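Local coordinates for Pbp related beta-lactamase (Pyrococcus abyssi, PDB 2QMI), which probably acts as a serine peptidase of the penicillin-binding protein and beta-lactamase family, working as a self-compartmentalizing octamer, at residues H107-S113 / G155-L161; Y284-I289 / L299-S303; S113-A117 / L161-V166; I90-F95 / M146-A152. All coordinates share one frame; numbering follows the deposited sequence.

Contact 1: residues H107-S113 / G155-L161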
loop_
_atom_site.group_PDB
_atom_site.type_symbol
_atom_site.label_atom_id
_atom_site.label_comp_id
_atom_site.label_asym_id
_atom_site.label_seq_id
_atom_site.Cartn_x
_atom_site.Cartn_y
_atom_site.Cartn_z
ATOM N N HIS A 107 12.083 -37.184 31.933
ATOM C CA HIS A 107 11.879 -35.744 31.843
ATOM C C HIS A 107 11.492 -35.212 33.212
ATOM O O HIS A 107 10.578 -34.396 33.323
ATOM C CB HIS A 107 10.760 -35.405 30.857
ATOM C CG HIS A 107 11.026 -35.854 29.457
ATOM N ND1 HIS A 107 11.989 -35.277 28.659
ATOM C CD2 HIS A 107 10.445 -36.819 28.708
ATOM C CE1 HIS A 107 11.990 -35.868 27.477
ATOM N NE2 HIS A 107 11.062 -36.809 27.481
ATOM N N SER A 108 12.178 -35.687 34.248
ATOM C CA SER A 108 11.905 -35.255 35.618
ATOM C C SER A 108 13.103 -34.603 36.324
ATOM O O SER A 108 13.096 -34.460 37.549
ATOM C CB SER A 108 11.398 -36.441 36.459
ATOM O OG SER A 108 12.399 -37.416 36.667
ATOM N N SER A 109 14.120 -34.201 35.561
ATOM C CA SER A 109 15.300 -33.571 36.148
ATOM C C SER A 109 14.946 -32.354 37.005
ATOM O O SER A 109 15.693 -31.980 37.915
ATOM C CB SER A 109 16.286 -33.145 35.057
ATOM O OG SER A 109 15.747 -32.123 34.241
ATOM N N GLY A 110 13.802 -31.742 36.709
ATOM C CA GLY A 110 13.370 -30.572 37.452
ATOM C C GLY A 110 13.691 -29.306 36.685
ATOM O O GLY A 110 13.343 -28.203 37.098
ATOM N N ILE A 111 14.362 -29.477 35.554
ATOM C CA ILE A 111 14.748 -28.366 34.701
ATOM C C ILE A 111 13.750 -28.210 33.562
ATOM O O ILE A 111 13.593 -29.104 32.729
ATOM C CB ILE A 111 16.147 -28.601 34.105
ATOM C CG1 ILE A 111 17.148 -28.850 35.231
ATOM C CG2 ILE A 111 16.579 -27.395 33.283
ATOM C CD1 ILE A 111 18.518 -29.288 34.755
ATOM N N PRO A 112 13.046 -27.072 33.514
ATOM C CA PRO A 112 12.083 -26.898 32.425
ATOM C C PRO A 112 12.809 -26.797 31.085
ATOM O O PRO A 112 14.019 -26.551 31.029
ATOM C CB PRO A 112 11.345 -25.626 32.815
ATOM C CG PRO A 112 12.386 -24.850 33.559
ATOM C CD PRO A 112 13.074 -25.897 34.400
ATOM N N SER A 113 12.057 -26.993 30.011
ATOM C CA SER A 113 12.606 -26.973 28.675
ATOM C C SER A 113 13.384 -25.733 28.285
ATOM O O SER A 113 13.066 -24.613 28.684
ATOM C CB SER A 113 11.490 -27.191 27.657
ATOM O OG SER A 113 11.927 -26.887 26.343
ATOM N N GLY A 155 12.929 -35.459 39.868
ATOM C CA GLY A 155 11.885 -36.426 40.139
ATOM C C GLY A 155 10.567 -35.918 40.684
ATOM O O GLY A 155 9.648 -36.709 40.877
ATOM N N GLU A 156 10.453 -34.621 40.937
ATOM C CA GLU A 156 9.202 -34.082 41.458
ATOM C C GLU A 156 8.225 -33.648 40.363
ATOM O O GLU A 156 7.012 -33.746 40.551
ATOM C CB GLU A 156 9.474 -32.903 42.411
ATOM C CG GLU A 156 10.390 -33.257 43.595
ATOM C CD GLU A 156 10.429 -32.184 44.682
ATOM O OE1 GLU A 156 10.406 -30.981 44.341
ATOM O OE2 GLU A 156 10.495 -32.548 45.884
ATOM N N ARG A 157 8.731 -33.177 39.222
ATOM C CA ARG A 157 7.843 -32.731 38.144
ATOM C C ARG A 157 8.274 -33.112 36.732
ATOM O O ARG A 157 9.440 -33.400 36.475
ATOM C CB ARG A 157 7.636 -31.208 38.215
ATOM C CG ARG A 157 6.757 -30.768 39.377
ATOM C CD ARG A 157 6.542 -29.269 39.394
ATOM N NE ARG A 157 5.838 -28.781 38.214
ATOM C CZ ARG A 157 5.450 -27.516 38.056
ATOM N NH1 ARG A 157 5.697 -26.624 39.010
ATOM N NH2 ARG A 157 4.824 -27.138 36.942
ATOM N N PHE A 158 7.306 -33.097 35.818
ATOM C CA PHE A 158 7.539 -33.445 34.424
ATOM C C PHE A 158 7.621 -32.220 33.512
ATOM O O PHE A 158 6.703 -31.409 33.454
ATOM C CB PHE A 158 6.418 -34.376 33.934
ATOM C CG PHE A 158 6.561 -34.812 32.494
ATOM C CD1 PHE A 158 7.365 -35.895 32.155
ATOM C CD2 PHE A 158 5.903 -34.124 31.474
ATOM C CE1 PHE A 158 7.513 -36.288 30.826
ATOM C CE2 PHE A 158 6.049 -34.513 30.134
ATOM C CZ PHE A 158 6.858 -35.598 29.815
ATOM N N PHE A 159 8.741 -32.084 32.817
ATOM C CA PHE A 159 8.947 -31.001 31.862
ATOM C C PHE A 159 9.621 -31.675 30.671
ATOM O O PHE A 159 10.728 -32.185 30.801
ATOM C CB PHE A 159 9.880 -29.913 32.428
ATOM C CG PHE A 159 9.270 -29.074 33.523
ATOM C CD1 PHE A 159 8.229 -28.189 33.250
ATOM C CD2 PHE A 159 9.745 -29.160 34.835
ATOM C CE1 PHE A 159 7.672 -27.407 34.261
ATOM C CE2 PHE A 159 9.188 -28.375 35.857
ATOM C CZ PHE A 159 8.152 -27.501 35.565
ATOM N N TYR A 160 8.952 -31.697 29.523
ATOM C CA TYR A 160 9.521 -32.312 28.333
ATOM C C TYR A 160 10.795 -31.554 27.974
ATOM O O TYR A 160 10.754 -30.375 27.615
ATOM C CB TYR A 160 8.527 -32.253 27.178
ATOM C CG TYR A 160 8.869 -33.154 26.009
ATOM C CD1 TYR A 160 8.717 -34.533 26.098
ATOM C CD2 TYR A 160 9.321 -32.619 24.808
ATOM C CE1 TYR A 160 9.002 -35.355 25.016
ATOM C CE2 TYR A 160 9.613 -33.428 23.725
ATOM C CZ TYR A 160 9.449 -34.794 23.832
ATOM O OH TYR A 160 9.723 -35.595 22.745
ATOM N N LEU A 161 11.928 -32.237 28.085
ATOM C CA LEU A 161 13.222 -31.628 27.814
ATOM C C LEU A 161 14.011 -32.372 26.737
ATOM O O LEU A 161 14.536 -33.457 26.991
ATOM C CB LEU A 161 14.037 -31.598 29.105
ATOM C CG LEU A 161 15.426 -30.962 29.085
ATOM C CD1 LEU A 161 15.301 -29.471 28.808
ATOM C CD2 LEU A 161 16.111 -31.206 30.422
HETATM O O HOH W 1 11.311 -32.294 39.009
HETATM O O HOH W 2 12.792 -31.674 32.680
HETATM O O HOH W 3 11.847 -29.538 25.283
#
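H107 and Y160 meet at the tight end of this pairing, in which two irregular loops are joined by ring packing and a few backbone bonds. The imidazole and phenol run side by side in the same direction, and Y160 CD1 sits 3.5 Å above one imidazole face, toward its rim. Y160 CA adds a CH-pi contact over a face of the same ring. F158 lies alongside H107, its CE1 3.4 Å from H107 CB and the ring planes 85° apart. H107 closes the preceding helix in a Schellman motif, and its carbonyl turns to the other loop, where H107 O accepts a bond from F159 N at 3.0 Å. Farther along, P112 CB lies over a face of the F159 ring, 4.1 Å from its centroid. L161 CD1 reaches S113 CA at 3.7 Å.

Toward G155, E156 and R157 the contact loosens into solvent. There G155 N bonds to S108 O, although the modelled length is doubtfully short, and water 1 accepts a hydrogen bond from R157 N. Water 2 bridges I111 O and F159 O deeper in.

Y160 OH is hydrogen-bonded to S59 OG and K62 NZ, a geometry consistent with the SxxK and (S/Y)xN motifs in the active site of penicillin-binding proteins and serine beta-lactamases.

Contact 2: residues Y284-I289 / L299-S303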
loop_
_atom_site.group_PDB
_atom_site.type_symbol
_atom_site.label_atom_id
_atom_site.label_comp_id
_atom_site.label_asym_id
_atom_site.label_seq_id
_atom_site.Cartn_x
_atom_site.Cartn_y
_atom_site.Cartn_z
ATOM N N TYR A 284 4.465 -40.999 31.599
ATOM C CA TYR A 284 5.670 -41.174 30.806
ATOM C C TYR A 284 6.539 -42.300 31.357
ATOM O O TYR A 284 6.758 -42.401 32.565
ATOM C CB TYR A 284 6.490 -39.871 30.777
ATOM C CG TYR A 284 7.312 -39.689 29.512
ATOM C CD1 TYR A 284 6.725 -39.211 28.339
ATOM C CD2 TYR A 284 8.672 -40.019 29.479
ATOM C CE1 TYR A 284 7.467 -39.067 27.159
ATOM C CE2 TYR A 284 9.427 -39.881 28.304
ATOM C CZ TYR A 284 8.816 -39.407 27.149
ATOM O OH TYR A 284 9.541 -39.287 25.983
ATOM N N GLY A 285 7.014 -43.149 30.450
ATOM C CA GLY A 285 7.888 -44.246 30.813
ATOM C C GLY A 285 9.274 -43.879 30.310
ATOM O O GLY A 285 9.763 -42.794 30.605
ATOM N N TYR A 286 9.918 -44.763 29.556
ATOM C CA TYR A 286 11.244 -44.455 29.021
ATOM C C TYR A 286 11.169 -44.167 27.514
ATOM O O TYR A 286 11.159 -45.090 26.694
ATOM C CB TYR A 286 12.217 -45.608 29.290
ATOM C CG TYR A 286 12.614 -45.769 30.745
ATOM C CD1 TYR A 286 12.404 -44.745 31.669
ATOM C CD2 TYR A 286 13.232 -46.937 31.192
ATOM C CE1 TYR A 286 12.796 -44.881 32.997
ATOM C CE2 TYR A 286 13.630 -47.084 32.515
ATOM C CZ TYR A 286 13.410 -46.056 33.415
ATOM O OH TYR A 286 13.804 -46.200 34.735
ATOM N N GLY A 287 11.118 -42.880 27.161
ATOM C CA GLY A 287 11.033 -42.493 25.759
ATOM C C GLY A 287 9.758 -43.070 25.173
ATOM O O GLY A 287 9.696 -43.443 24.003
ATOM N N LEU A 288 8.729 -43.140 26.007
ATOM C CA LEU A 288 7.458 -43.714 25.600
ATOM C C LEU A 288 6.328 -43.152 26.451
ATOM O O LEU A 288 6.440 -43.092 27.681
ATOM C CB LEU A 288 7.529 -45.229 25.777
ATOM C CG LEU A 288 7.284 -46.190 24.613
ATOM C CD1 LEU A 288 7.912 -45.690 23.323
ATOM C CD2 LEU A 288 7.856 -47.556 25.019
ATOM N N ILE A 289 5.240 -42.748 25.799
ATOM C CA ILE A 289 4.091 -42.208 26.511
ATOM C C ILE A 289 3.166 -43.370 26.880
ATOM O O ILE A 289 2.991 -44.312 26.099
ATOM C CB ILE A 289 3.343 -41.177 25.645
ATOM C CG1 ILE A 289 4.300 -40.042 25.266
ATOM C CG2 ILE A 289 2.142 -40.626 26.404
ATOM C CD1 ILE A 289 3.677 -38.964 24.390
ATOM N N LEU A 299 -2.414 -48.345 26.101
ATOM C CA LEU A 299 -1.707 -47.935 24.889
ATOM C C LEU A 299 -0.290 -47.425 25.162
ATOM O O LEU A 299 -0.024 -46.774 26.172
ATOM C CB LEU A 299 -2.508 -46.839 24.169
ATOM C CG LEU A 299 -1.916 -46.211 22.901
ATOM C CD1 LEU A 299 -1.897 -47.226 21.777
ATOM C CD2 LEU A 299 -2.750 -44.999 22.499
ATOM N N VAL A 300 0.623 -47.726 24.246
ATOM C CA VAL A 300 2.001 -47.273 24.382
ATOM C C VAL A 300 2.416 -46.678 23.046
ATOM O O VAL A 300 2.263 -47.315 22.006
ATOM C CB VAL A 300 2.949 -48.435 24.756
ATOM C CG1 VAL A 300 4.378 -47.928 24.863
ATOM C CG2 VAL A 300 2.517 -49.050 26.085
ATOM N N GLY A 301 2.923 -45.453 23.074
ATOM C CA GLY A 301 3.337 -44.810 21.840
ATOM C C GLY A 301 4.064 -43.501 22.082
ATOM O O GLY A 301 4.278 -43.098 23.229
ATOM N N HIS A 302 4.446 -42.837 20.996
ATOM C CA HIS A 302 5.149 -41.568 21.077
ATOM C C HIS A 302 5.057 -40.899 19.716
ATOM O O HIS A 302 5.160 -41.559 18.675
ATOM C CB HIS A 302 6.620 -41.793 21.453
ATOM C CG HIS A 302 7.272 -40.606 22.089
ATOM N ND1 HIS A 302 7.491 -39.424 21.416
ATOM C CD2 HIS A 302 7.695 -40.398 23.359
ATOM C CE1 HIS A 302 8.012 -38.538 22.244
ATOM N NE2 HIS A 302 8.145 -39.104 23.430
ATOM N N SER A 303 4.834 -39.590 19.734
ATOM C CA SER A 303 4.734 -38.806 18.519
ATOM C C SER A 303 6.085 -38.167 18.272
ATOM O O SER A 303 6.967 -38.201 19.138
ATOM C CB SER A 303 3.683 -37.709 18.677
ATOM O OG SER A 303 3.975 -36.916 19.814
#
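I289 pairs with G301 through two backbone hydrogen bonds, the antiparallel hydrogen-bonded pair that joins strand 289-291 to strand 297-305 in the large sheet. I289 N donates to G301 O at 2.8 Å, and G301 N returns a longer bond to I289 O at 3.2 Å.

Side-chain hydrogen bonding centres on H302. With CG anti to the backbone N (chi1 -157°), its imidazole swings toward the opposite segment and NE2 meets Y284 OH at 2.9 Å. The two rings come rim to rim, neither covering the other, with their planes at 82°. At the other ring nitrogen, H302 ND1 donates to S303 O at 2.6 Å, the acceptor lying in the ring plane and using a carbonyl lone pair.

Apolar contacts fill the flanks. I289 CD1 lies loosely over one imidazole face, and I289 CG1 is 3.9 Å from H302 CD2. L288 CG presses on V300 CG1 at 3.4 Å, tighter than usual carbon contact.

Beyond the pair, H302 packs on S59 and Y160, and H302 with S303 probably corresponds to the start of the K(T/S)G-type motif of this family. Hydrogen bonds at both nitrogens, to Y284 OH at NE2 and S303 O at ND1, fix the rotation of the H302 ring, while the isoleucine merely lies over one face.

Contact 3: residues S113-A117 / L161-V166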
loop_
_atom_site.group_PDB
_atom_site.type_symbol
_atom_site.label_atom_id
_atom_site.label_comp_id
_atom_site.label_asym_id
_atom_site.label_seq_id
_atom_site.Cartn_x
_atom_site.Cartn_y
_atom_site.Cartn_z
ATOM N N SER A 113 12.057 -26.993 30.011
ATOM C CA SER A 113 12.606 -26.973 28.675
ATOM C C SER A 113 13.384 -25.733 28.285
ATOM O O SER A 113 13.066 -24.613 28.684
ATOM C CB SER A 113 11.490 -27.191 27.657
ATOM O OG SER A 113 11.927 -26.887 26.343
ATOM N N LEU A 114 14.429 -25.955 27.505
ATOM C CA LEU A 114 15.212 -24.863 26.974
ATOM C C LEU A 114 14.542 -24.818 25.597
ATOM O O LEU A 114 14.145 -25.854 25.075
ATOM C CB LEU A 114 16.694 -25.264 26.854
ATOM C CG LEU A 114 17.363 -26.023 28.018
ATOM C CD1 LEU A 114 18.833 -26.286 27.669
ATOM C CD2 LEU A 114 17.255 -25.233 29.318
ATOM N N GLY A 115 14.367 -23.651 25.007
ATOM C CA GLY A 115 13.725 -23.622 23.704
ATOM C C GLY A 115 14.667 -24.059 22.594
ATOM O O GLY A 115 14.492 -23.661 21.445
ATOM N N TYR A 116 15.651 -24.890 22.935
ATOM C CA TYR A 116 16.654 -25.360 21.981
ATOM C C TYR A 116 16.126 -25.873 20.638
ATOM O O TYR A 116 16.410 -25.281 19.601
ATOM C CB TYR A 116 17.566 -26.402 22.677
ATOM C CG TYR A 116 17.889 -27.660 21.887
ATOM C CD1 TYR A 116 17.557 -28.921 22.392
ATOM C CD2 TYR A 116 18.481 -27.592 20.622
ATOM C CE1 TYR A 116 17.796 -30.084 21.651
ATOM C CE2 TYR A 116 18.723 -28.746 19.876
ATOM C CZ TYR A 116 18.371 -29.984 20.395
ATOM O OH TYR A 116 18.559 -31.114 19.639
ATOM N N ALA A 117 15.363 -26.959 20.642
ATOM C CA ALA A 117 14.857 -27.513 19.393
ATOM C C ALA A 117 13.933 -26.539 18.665
ATOM O O ALA A 117 13.972 -26.440 17.439
ATOM C CB ALA A 117 14.142 -28.831 19.651
ATOM N N LEU A 161 11.928 -32.237 28.085
ATOM C CA LEU A 161 13.222 -31.628 27.814
ATOM C C LEU A 161 14.011 -32.372 26.737
ATOM O O LEU A 161 14.536 -33.457 26.991
ATOM C CB LEU A 161 14.037 -31.598 29.105
ATOM C CG LEU A 161 15.426 -30.962 29.085
ATOM C CD1 LEU A 161 15.301 -29.471 28.808
ATOM C CD2 LEU A 161 16.111 -31.206 30.422
ATOM N N ASN A 162 14.101 -31.785 25.544
ATOM C CA ASN A 162 14.850 -32.413 24.456
ATOM C C ASN A 162 16.334 -32.526 24.801
ATOM O O ASN A 162 16.993 -33.493 24.431
ATOM C CB ASN A 162 14.697 -31.622 23.158
ATOM C CG ASN A 162 13.368 -31.880 22.466
ATOM O OD1 ASN A 162 12.986 -33.030 22.227
ATOM N ND2 ASN A 162 12.662 -30.805 22.127
ATOM N N THR A 163 16.857 -31.529 25.503
ATOM C CA THR A 163 18.260 -31.538 25.905
ATOM C C THR A 163 18.507 -32.756 26.805
ATOM O O THR A 163 19.637 -33.225 26.942
ATOM C CB THR A 163 18.624 -30.236 26.664
ATOM O OG1 THR A 163 18.460 -29.110 25.789
ATOM C CG2 THR A 163 20.061 -30.283 27.165
ATOM N N GLY A 164 17.440 -33.263 27.415
ATOM C CA GLY A 164 17.563 -34.431 28.263
ATOM C C GLY A 164 18.036 -35.644 27.473
ATOM O O GLY A 164 18.877 -36.403 27.952
ATOM N N TYR A 165 17.511 -35.835 26.266
ATOM C CA TYR A 165 17.921 -36.985 25.461
ATOM C C TYR A 165 19.195 -36.743 24.675
ATOM O O TYR A 165 19.802 -37.680 24.162
ATOM C CB TYR A 165 16.789 -37.448 24.538
ATOM C CG TYR A 165 15.831 -38.386 25.244
ATOM C CD1 TYR A 165 15.581 -39.665 24.753
ATOM C CD2 TYR A 165 15.211 -38.002 26.436
ATOM C CE1 TYR A 165 14.734 -40.546 25.434
ATOM C CE2 TYR A 165 14.371 -38.865 27.122
ATOM C CZ TYR A 165 14.136 -40.136 26.620
ATOM O OH TYR A 165 13.317 -40.984 27.315
ATOM N N VAL A 166 19.597 -35.481 24.580
ATOM C CA VAL A 166 20.845 -35.161 23.915
ATOM C C VAL A 166 21.927 -35.669 24.873
ATOM O O VAL A 166 22.923 -36.262 24.448
ATOM C CB VAL A 166 21.000 -33.639 23.703
ATOM C CG1 VAL A 166 22.441 -33.308 23.297
ATOM C CG2 VAL A 166 20.024 -33.171 22.623
HETATM O O HOH W 3 11.847 -29.538 25.283
HETATM O O HOH W 4 15.293 -28.487 25.523
HETATM O O HOH W 5 13.828 -28.162 22.741
#
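L114 O, whose residue packs on T163, is gripped by three donors: S113 OG at 2.8 Å, from well above the carbonyl plane, and waters 4 and 5. The site lies in the helical part of the beta-lactamase fold, where the approach to helix 116-124, with G115 as its N-cap, meets the first turn of helix 162-176. No direct hydrogen bond links the segments, and water does the work instead. Water 5 accepts hydrogen bonds from A117 N at 2.9 Å and N162 ND2 at 3.0 Å while donating to L114 O; water 4 joins that carbonyl to T163 OG1; and water 3 accepts a hydrogen bond from N162 N and donates to S113 OG.

Van der Waals contacts accompany these bridges. T163 OG1, set beside its own backbone N (chi1 -63°), lies 3.4 Å from L114 CD1 and also close to Y116 CD1. N162 CB meets Y116 CE1 at 3.8 Å, the amide standing almost perpendicular to the phenol ring, and ND2 turns past A117 CB.

N162 OD1 bonds to K62 NZ; with water 5 on ND2, the amide is held at both ends, which probably orients this residue of a possible (S/Y)xN motif. The Y116 hydroxyl is held by D234, and V166 CG2 rests 3.9 Å from Y116 CE1.

Contact 4: residues I90-F95 / M146-A152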
loop_
_atom_site.group_PDB
_atom_site.type_symbol
_atom_site.label_atom_id
_atom_site.label_comp_id
_atom_site.label_asym_id
_atom_site.label_seq_id
_atom_site.Cartn_x
_atom_site.Cartn_y
_atom_site.Cartn_z
ATOM N N ILE A 90 29.338 -31.631 33.054
ATOM C CA ILE A 90 28.378 -30.542 33.117
ATOM C C ILE A 90 27.852 -30.560 34.541
ATOM O O ILE A 90 27.915 -31.590 35.213
ATOM C CB ILE A 90 27.213 -30.743 32.126
ATOM C CG1 ILE A 90 26.323 -29.492 32.110
ATOM C CG2 ILE A 90 26.412 -31.972 32.493
ATOM C CD1 ILE A 90 25.190 -29.555 31.118
ATOM N N LYS A 91 27.359 -29.420 35.007
ATOM C CA LYS A 91 26.836 -29.324 36.355
ATOM C C LYS A 91 25.323 -29.596 36.349
ATOM O O LYS A 91 24.555 -28.854 35.730
ATOM C CB LYS A 91 27.141 -27.931 36.917
ATOM C CG LYS A 91 27.256 -27.886 38.429
ATOM C CD LYS A 91 27.580 -26.476 38.933
ATOM C CE LYS A 91 28.929 -25.981 38.416
ATOM N NZ LYS A 91 29.282 -24.651 39.011
ATOM N N LEU A 92 24.916 -30.677 37.019
ATOM C CA LEU A 92 23.506 -31.075 37.120
ATOM C C LEU A 92 23.179 -31.613 38.518
ATOM O O LEU A 92 22.958 -32.811 38.699
ATOM C CB LEU A 92 23.174 -32.156 36.088
ATOM C CG LEU A 92 23.058 -31.789 34.604
ATOM C CD1 LEU A 92 22.745 -33.037 33.805
ATOM C CD2 LEU A 92 21.957 -30.761 34.398
ATOM N N ARG A 93 23.152 -30.721 39.501
ATOM C CA ARG A 93 22.862 -31.092 40.881
ATOM C C ARG A 93 22.069 -29.938 41.486
ATOM O O ARG A 93 22.441 -29.386 42.522
ATOM C CB ARG A 93 24.177 -31.305 41.652
ATOM C CG ARG A 93 24.030 -32.020 42.999
ATOM C CD ARG A 93 25.345 -32.056 43.795
ATOM N NE ARG A 93 26.405 -32.819 43.135
ATOM C CZ ARG A 93 26.436 -34.145 43.042
ATOM N NH1 ARG A 93 25.468 -34.879 43.572
ATOM N NH2 ARG A 93 27.433 -34.742 42.409
ATOM N N PRO A 94 20.951 -29.561 40.848
ATOM C CA PRO A 94 20.131 -28.453 41.354
ATOM C C PRO A 94 19.612 -28.682 42.771
ATOM O O PRO A 94 19.204 -29.786 43.120
ATOM C CB PRO A 94 19.008 -28.370 40.326
ATOM C CG PRO A 94 18.822 -29.816 39.945
ATOM C CD PRO A 94 20.257 -30.266 39.757
ATOM N N PHE A 95 19.628 -27.633 43.583
ATOM C CA PHE A 95 19.154 -27.736 44.960
ATOM C C PHE A 95 19.888 -28.847 45.706
ATOM O O PHE A 95 19.310 -29.533 46.548
ATOM C CB PHE A 95 17.641 -27.997 44.976
ATOM C CG PHE A 95 16.846 -26.955 44.244
ATOM C CD1 PHE A 95 16.803 -25.638 44.709
ATOM C CD2 PHE A 95 16.171 -27.275 43.067
ATOM C CE1 PHE A 95 16.101 -24.650 44.009
ATOM C CE2 PHE A 95 15.462 -26.296 42.353
ATOM C CZ PHE A 95 15.428 -24.978 42.825
ATOM N N MET A 146 22.269 -25.007 32.385
ATOM C CA MET A 146 20.907 -25.513 32.569
ATOM C C MET A 146 20.544 -25.817 34.023
ATOM O O MET A 146 19.366 -25.836 34.389
ATOM C CB MET A 146 20.661 -26.752 31.689
ATOM C CG MET A 146 21.462 -27.981 32.054
ATOM S SD MET A 146 21.232 -29.293 30.812
ATOM C CE MET A 146 19.543 -29.817 31.179
ATOM N N GLU A 147 21.544 -26.049 34.863
ATOM C CA GLU A 147 21.253 -26.331 36.261
ATOM C C GLU A 147 20.576 -25.120 36.910
ATOM O O GLU A 147 19.664 -25.276 37.716
ATOM C CB GLU A 147 22.533 -26.685 37.021
ATOM C CG GLU A 147 22.309 -26.851 38.509
ATOM C CD GLU A 147 23.598 -27.024 39.290
ATOM O OE1 GLU A 147 24.188 -28.133 39.250
ATOM O OE2 GLU A 147 24.018 -26.040 39.937
ATOM N N LYS A 148 21.023 -23.918 36.549
ATOM C CA LYS A 148 20.463 -22.681 37.097
ATOM C C LYS A 148 19.031 -22.438 36.629
ATOM O O LYS A 148 18.354 -21.526 37.111
ATOM C CB LYS A 148 21.298 -21.468 36.673
ATOM C CG LYS A 148 22.740 -21.470 37.111
ATOM C CD LYS A 148 23.359 -20.097 36.848
ATOM C CE LYS A 148 24.843 -20.065 37.167
ATOM N NZ LYS A 148 25.647 -20.796 36.144
ATOM N N TRP A 149 18.583 -23.252 35.683
ATOM C CA TRP A 149 17.250 -23.126 35.111
ATOM C C TRP A 149 16.197 -23.938 35.879
ATOM O O TRP A 149 15.003 -23.642 35.803
ATOM C CB TRP A 149 17.309 -23.578 33.652
ATOM C CG TRP A 149 16.141 -23.181 32.808
ATOM C CD1 TRP A 149 15.293 -24.019 32.146
ATOM C CD2 TRP A 149 15.745 -21.847 32.455
ATOM N NE1 TRP A 149 14.401 -23.295 31.395
ATOM C CE2 TRP A 149 14.655 -21.958 31.568
ATOM C CE3 TRP A 149 16.212 -20.569 32.799
ATOM C CZ2 TRP A 149 14.016 -20.838 31.020
ATOM C CZ3 TRP A 149 15.577 -19.456 32.253
ATOM C CH2 TRP A 149 14.491 -19.600 31.373
ATOM N N ALA A 150 16.653 -24.950 36.617
ATOM C CA ALA A 150 15.774 -25.828 37.392
ATOM C C ALA A 150 14.773 -25.060 38.258
ATOM O O ALA A 150 15.056 -23.953 38.717
ATOM C CB ALA A 150 16.610 -26.752 38.262
ATOM N N VAL A 151 13.605 -25.658 38.474
ATOM C CA VAL A 151 12.559 -25.041 39.281
ATOM C C VAL A 151 12.071 -25.987 40.377
ATOM O O VAL A 151 11.450 -25.554 41.345
ATOM C CB VAL A 151 11.366 -24.626 38.412
ATOM C CG1 VAL A 151 11.808 -23.582 37.406
ATOM C CG2 VAL A 151 10.794 -25.848 37.698
ATOM N N ALA A 152 12.357 -27.279 40.222
ATOM C CA ALA A 152 11.965 -28.272 41.221
ATOM C C ALA A 152 13.102 -29.281 41.387
ATOM O O ALA A 152 14.019 -29.326 40.566
ATOM C CB ALA A 152 10.678 -28.988 40.784
HETATM O O HOH W 6 24.412 -26.443 34.603
#
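E147 reaches across to R93, its OE1 accepting a bond from R93 N at 2.8 Å with a nearly straight N-H (160°). The bond joins two loops of the helical region of the beta-lactamase fold, one leading to helix 101-105 and the other to helix 162-176. Its donor meets the carboxylate on the anti side, 33° out of plane. An extended chain delivers the group: E147 CG stands anti to the backbone N (chi1 174°), and the side chain crosses P94 obliquely, CG lying 3.8 Å from P94 N. The aliphatic part of K91 lies against the same oxygen, K91 CG being 3.2 Å from E147 OE1, but K91 NZ stays 5.5 Å from E147 OE2, too far for a salt bridge.

The next layer adds a water bridge and apolar contacts. Water 6 donates to K91 O and accepts a hydrogen bond from E147 N, joining the loops at the foot of the glutamate. M146 CG and SD meet L92 CD2 and I90 CD1, the closest of these contacts being M146 CG to L92 CD2 at 3.7 Å. P94 CB also touches A150 CB at 3.6 Å.

Farther out, R93 turns its guanidinium to a salt bridge with E85, and W149 makes a cation-pi contact with R443 of a neighbouring subunit. At the exposed end, A152 O lies at the edge of the F95 ring, near its plane, 3.8 Å from F95 CE2.

In the fold
Contact 2 lies nearest the chain's centre, about 10 Å from it centre to centre, and alone here uses sheet pairing, beside an imidazole bonded at both nitrogens. Contact 4, about 27 Å out, is partly exposed and combines a carboxylate-amide bond with apolar contacts and a water. Contacts 1 and 3, both buried, share S113, L161 and water 3; ring packing and backbone bonds mark the first, water bridges the second. H107 NE2 probably bonds to Y284 OH, tying contact 1 to contact 2, while probable bonds from W149 NE1 to S113 O and V151 N to G110 O join contact 4 to the 107-113 loop. Contacts 1, 3 and 4 also touch a neighbouring subunit; contact 2 does not.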